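PDB 4ID8: putative ferredoxin from Rhodopseudomonas palustris, which binds a [3Fe-4S] cluster and probably passes electrons to its partner cytochrome P450, CYP194A4. Local coordinates for residues A[7-12]-A[34-39]; A[15-20]-A[58-63]. All coordinates share one frame; numbering follows the deposited sequence.

Interaction 1: residues A[7-12]-A[34-39]; sequences IHVDQD and GNAHEK. With F3S (Fe3-s4 cluster), chain B.
The carboxylate of Glu-38 takes two N-H groups from 7-12, a different oxygen for each. His-8 ND1 gives a bond of 2.8 Å to Glu-38 OE2, in the ring plane and on the syn lone pair, with the ring at 88° to the carboxylate. The backbone N of Val-9 reaches Glu-38 OE1 at 2.9 Å, also from the syn side but tilted out of the carboxylate plane. With chi1 at 55°, Glu-38 CG sits between the backbone N and the carbonyl carbon, and a bend at chi2 brings the acid over the backbone of Ile-7 and His-8. Cut back to an alanine here, the side chain would lose its carboxylate, and His-8 ND1 and the N-H of Val-9 would probably be left without these acceptors. Gln-11 NE2 donates almost straight to Ala-36 O, 2.7 Å away, and less directly to Val-9 O. Beneath these polar links, Val-9 CG2 packs on Ala-36 CB at 4.3 Å, while Val-9 CG1 lies 3.8 Å from cluster sulfide S3 and Ala-36 CB 3.7 Å from S1. The contact thus joins the sheet formed by the terminal strands 6-9 and 64-67 to the hairpin 28-30/36-38, beside the cluster of a bacterial-type ferredoxin fold.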
# COMPACT_ATOMS: atom_id res chain seq x y z
N ILE A 7 7.23 0.69 -0.26
CA ILE A 7 5.90 0.87 -0.84
C ILE A 7 5.62 2.32 -1.08
O ILE A 7 5.99 3.14 -0.27
CB ILE A 7 4.82 0.56 0.16
CG1 ILE A 7 4.87 -0.86 0.66
CG2 ILE A 7 3.49 0.73 -0.49
CD1 ILE A 7 4.11 -1.79 -0.28
N HIS A 8 4.93 2.64 -2.17
CA HIS A 8 4.39 3.98 -2.36
C HIS A 8 2.97 3.93 -2.90
O HIS A 8 2.69 3.17 -3.81
CB HIS A 8 5.31 4.75 -3.31
CG HIS A 8 4.77 6.06 -3.79
ND1 HIS A 8 4.49 7.12 -2.94
CD2 HIS A 8 4.49 6.50 -5.04
CE1 HIS A 8 4.02 8.13 -3.66
NE2 HIS A 8 4.00 7.78 -4.93
N VAL A 9 2.08 4.75 -2.38
CA VAL A 9 0.76 4.91 -3.04
C VAL A 9 0.73 6.18 -3.81
O VAL A 9 0.97 7.25 -3.26
CB VAL A 9 -0.36 4.99 -1.99
CG1 VAL A 9 -1.72 5.09 -2.67
CG2 VAL A 9 -0.28 3.81 -1.03
N ASP A 10 0.40 6.12 -5.08
CA ASP A 10 0.27 7.34 -5.87
C ASP A 10 -1.07 8.00 -5.56
O ASP A 10 -2.12 7.42 -5.81
CB ASP A 10 0.36 6.97 -7.35
CG ASP A 10 0.28 8.16 -8.30
OD1 ASP A 10 0.84 8.03 -9.41
OD2 ASP A 10 -0.35 9.21 -8.01
N GLN A 11 -1.04 9.20 -5.04
CA GLN A 11 -2.23 9.84 -4.59
C GLN A 11 -3.19 10.16 -5.71
O GLN A 11 -4.41 10.17 -5.52
CB GLN A 11 -1.87 11.09 -3.82
CG GLN A 11 -1.21 10.82 -2.47
CD GLN A 11 -1.97 9.78 -1.65
OE1 GLN A 11 -3.08 10.00 -1.21
NE2 GLN A 11 -1.35 8.63 -1.45
N ASP A 12 -2.66 10.41 -6.90
CA ASP A 12 -3.54 10.67 -8.02
C ASP A 12 -4.33 9.45 -8.51
O ASP A 12 -5.52 9.57 -8.87
CB ASP A 12 -2.81 11.39 -9.14
CG ASP A 12 -2.53 12.87 -8.80
OD1 ASP A 12 -3.43 13.55 -8.26
OD2 ASP A 12 -1.40 13.35 -9.08
N GLY A 34 -10.32 8.77 3.01
CA GLY A 34 -10.20 7.42 2.51
C GLY A 34 -9.03 7.04 1.64
O GLY A 34 -8.96 5.91 1.17
N ASN A 35 -8.10 7.96 1.43
CA ASN A 35 -6.94 7.69 0.60
C ASN A 35 -5.83 7.05 1.37
O ASN A 35 -5.62 7.36 2.57
CB ASN A 35 -6.44 8.97 -0.03
CG ASN A 35 -7.45 9.57 -0.97
OD1 ASN A 35 -7.69 9.06 -2.05
ND2 ASN A 35 -8.02 10.67 -0.56
N ALA A 36 -5.13 6.14 0.71
CA ALA A 36 -4.08 5.41 1.36
C ALA A 36 -2.70 6.06 1.16
O ALA A 36 -2.44 6.77 0.17
CB ALA A 36 -4.07 3.98 0.91
N HIS A 37 -1.82 5.83 2.13
CA HIS A 37 -0.43 6.23 2.00
C HIS A 37 0.46 5.25 2.79
O HIS A 37 -0.01 4.67 3.78
CB HIS A 37 -0.22 7.71 2.42
CG HIS A 37 -0.74 8.02 3.77
ND1 HIS A 37 -1.94 8.68 3.97
CD2 HIS A 37 -0.23 7.77 5.01
CE1 HIS A 37 -2.14 8.81 5.28
NE2 HIS A 37 -1.12 8.28 5.94
N GLU A 38 1.71 5.06 2.33
CA GLU A 38 2.69 4.27 3.07
C GLU A 38 2.96 4.82 4.47
O GLU A 38 2.88 5.98 4.72
CB GLU A 38 4.00 4.12 2.30
CG GLU A 38 4.62 5.44 1.89
CD GLU A 38 4.09 5.93 0.56
OE1 GLU A 38 2.89 5.64 0.28
OE2 GLU A 38 4.84 6.59 -0.21
N LYS A 39 3.35 3.94 5.37
CA LYS A 39 3.20 4.15 6.81
C LYS A 39 4.61 4.12 7.38
O LYS A 39 5.45 3.36 6.93
CB LYS A 39 2.33 2.99 7.31
CG LYS A 39 1.88 2.92 8.73
CD LYS A 39 1.19 1.60 8.97
CE LYS A 39 0.32 1.57 10.21
NZ LYS A 39 0.88 0.75 11.37
FE1 F3S B . -6.25 3.39 -2.79
FE3 F3S B . -5.60 1.29 -1.47
FE4 F3S B . -5.80 1.17 -4.01
S1 F3S B . -7.12 2.78 -0.85
S2 F3S B . -7.45 2.66 -4.51
S3 F3S B . -4.35 2.31 -2.88
S4 F3S B . -6.62 -0.33 -2.62
O HOH W 1 1.71 8.61 -1.04
O HOH W 2 -2.27 10.40 1.97

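Interaction 2: residues A[15-20]-A[58-63]; sequences QGHARC and NCPENA. With F3S (Fe3-s4 cluster), chain B.
Pro-60 sets its CG over one face of the His-17 imidazole, 3.7 Å from the centre of the ring and only 10° off its normal, a well-centred CH-pi contact. The same ring has the cluster sulfide S2 at its edge; its CG stands anti to the carbonyl carbon (chi1 -68°), which directs the ring toward 58-63. Behind this packing the cluster itself joins the two segments: Cys-20 SG binds iron FE3 at 2.2 Å and Cys-59 SG binds iron FE4 at 2.2 Å, while Cys-14 belongs to the same site. Cys-59 begins a type I turn through Asn-62. Glu-61 N donates to Cys-59 SG at 3.4 Å within the turn, and Ala-63 N, just past it, makes a weak bond to the same sulfur. From 15-20, Ala-18 N approaches sulfide S1 to 3.1 Å at the start of helix 19-23.

Against these cluster-side bonds and the centred ring contact, the exposed Gln-15 and Arg-19 make only unbonded touches. The aliphatic part of Gln-15 rests on Glu-61, with Gln-15 CG 3.5 Å from Glu-61 CD and the two side chains crossing nearly at a right angle. Arg-19 extends past Asn-58, where Arg-19 NE and Asn-58 ND2, both donors, come within 3.4 Å at the guanidinium edge without bonding; its CD touches Pro-60 CG more distantly.

The segments are therefore held together by iron-thiolate bonds and apolar packing, and direct polar links contribute little. His-17 lies in the sequence between Cys-14 and Cys-20 and does not coordinate iron, consistent with a cluster of three irons, and the N-H groups gathered round Cys-59 SG are likely to draw charge off the thiolate and so help tune the redox potential.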
# COMPACT_ATOMS: atom_id res chain seq x y z
N GLN A 15 -8.27 5.79 -5.44
CA GLN A 15 -9.70 6.18 -5.33
C GLN A 15 -10.33 5.66 -4.00
O GLN A 15 -11.54 5.51 -3.89
CB GLN A 15 -10.50 5.62 -6.52
CG GLN A 15 -10.13 6.11 -7.94
CD GLN A 15 -9.96 7.59 -8.02
OE1 GLN A 15 -9.00 8.08 -8.62
NE2 GLN A 15 -10.86 8.34 -7.38
N GLY A 16 -9.48 5.37 -3.02
CA GLY A 16 -9.92 4.84 -1.72
C GLY A 16 -10.76 3.57 -1.63
O GLY A 16 -11.70 3.50 -0.81
N HIS A 17 -10.45 2.56 -2.45
CA HIS A 17 -11.01 1.21 -2.28
C HIS A 17 -10.75 0.60 -0.92
O HIS A 17 -11.60 -0.12 -0.41
CB HIS A 17 -10.51 0.30 -3.38
CG HIS A 17 -11.05 0.67 -4.72
ND1 HIS A 17 -10.42 1.56 -5.56
CD2 HIS A 17 -12.20 0.33 -5.35
CE1 HIS A 17 -11.12 1.71 -6.66
NE2 HIS A 17 -12.23 1.00 -6.55
N ALA A 18 -9.60 0.93 -0.34
CA ALA A 18 -9.14 0.44 0.94
C ALA A 18 -8.79 -1.07 0.99
O ALA A 18 -8.70 -1.64 2.08
CB ALA A 18 -10.12 0.85 2.12
N ARG A 19 -8.56 -1.68 -0.18
CA ARG A 19 -8.19 -3.10 -0.22
C ARG A 19 -6.81 -3.28 0.39
O ARG A 19 -6.57 -4.25 1.13
CB ARG A 19 -8.21 -3.64 -1.66
CG ARG A 19 -9.58 -3.52 -2.40
CD ARG A 19 -9.73 -4.45 -3.64
NE ARG A 19 -10.10 -5.83 -3.26
CZ ARG A 19 -11.30 -6.22 -2.79
NH1 ARG A 19 -12.30 -5.36 -2.64
NH2 ARG A 19 -11.50 -7.50 -2.45
N CYS A 20 -5.91 -2.34 0.06
CA CYS A 20 -4.55 -2.29 0.59
C CYS A 20 -4.56 -2.31 2.12
O CYS A 20 -3.76 -3.03 2.76
CB CYS A 20 -3.84 -1.01 0.10
SG CYS A 20 -4.71 0.57 0.47
N ASN A 58 -3.82 -6.43 -5.85
CA ASN A 58 -5.22 -6.15 -5.54
C ASN A 58 -5.81 -4.73 -5.71
O ASN A 58 -7.03 -4.60 -5.86
CB ASN A 58 -5.52 -6.67 -4.15
CG ASN A 58 -6.32 -7.90 -4.20
OD1 ASN A 58 -6.01 -8.81 -4.98
ND2 ASN A 58 -7.43 -7.94 -3.46
N CYS A 59 -4.97 -3.70 -5.72
CA CYS A 59 -5.49 -2.36 -5.94
C CYS A 59 -6.14 -2.23 -7.33
O CYS A 59 -5.45 -2.34 -8.34
CB CYS A 59 -4.42 -1.27 -5.78
SG CYS A 59 -5.18 0.46 -5.98
N PRO A 60 -7.46 -1.91 -7.37
CA PRO A 60 -8.16 -1.73 -8.67
C PRO A 60 -7.63 -0.61 -9.54
O PRO A 60 -7.84 -0.64 -10.73
CB PRO A 60 -9.63 -1.46 -8.24
CG PRO A 60 -9.71 -2.03 -6.81
CD PRO A 60 -8.37 -1.67 -6.24
N GLU A 61 -6.92 0.36 -8.95
CA GLU A 61 -6.50 1.58 -9.62
C GLU A 61 -5.03 1.58 -10.05
O GLU A 61 -4.52 2.56 -10.69
CB GLU A 61 -6.77 2.77 -8.73
CG GLU A 61 -8.21 2.92 -8.24
CD GLU A 61 -9.29 2.99 -9.38
OE1 GLU A 61 -10.48 2.62 -9.14
OE2 GLU A 61 -8.96 3.42 -10.52
N ASN A 62 -4.36 0.47 -9.70
CA ASN A 62 -2.91 0.27 -9.90
C ASN A 62 -2.08 1.39 -9.32
O ASN A 62 -1.10 1.85 -9.90
CB ASN A 62 -2.57 -0.08 -11.37
CG ASN A 62 -3.17 -1.45 -11.80
OD1 ASN A 62 -3.21 -2.46 -11.01
ND2 ASN A 62 -3.69 -1.48 -13.02
N ALA A 63 -2.52 1.80 -8.14
CA ALA A 63 -2.00 2.97 -7.44
C ALA A 63 -0.73 2.68 -6.63
O ALA A 63 -0.05 3.62 -6.27
CB ALA A 63 -3.07 3.55 -6.53
FE1 F3S B . -6.25 3.39 -2.79
FE3 F3S B . -5.60 1.29 -1.47
FE4 F3S B . -5.80 1.17 -4.01
S1 F3S B . -7.12 2.78 -0.85
S2 F3S B . -7.45 2.66 -4.51
S3 F3S B . -4.35 2.31 -2.88
S4 F3S B . -6.62 -0.33 -2.62

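How the interactions relate
From the N terminus, strand 6-9 opens interaction 1, and the chain then passes through Cys-14 into the cluster-binding loop, where 15-20 starts interaction 2 and runs into helix 19-23. After strand 28-30 the chain turns back into 36-38, closing the loop of interaction 1. A longer excursion through helix 49-58 follows before 58-63 returns to 15-20 and closes interaction 2. The two loops therefore cross, since one segment of each lies inside the other. They meet at the cluster, where Ala-36 CB packs on Cys-20 SG, and at a probable backbone hydrogen bond from Asp-10 N to Ala-63 O. Together they tie the terminal-strand sheet, the hairpin 28-30/36-38 and both helices around one iron-sulfur centre.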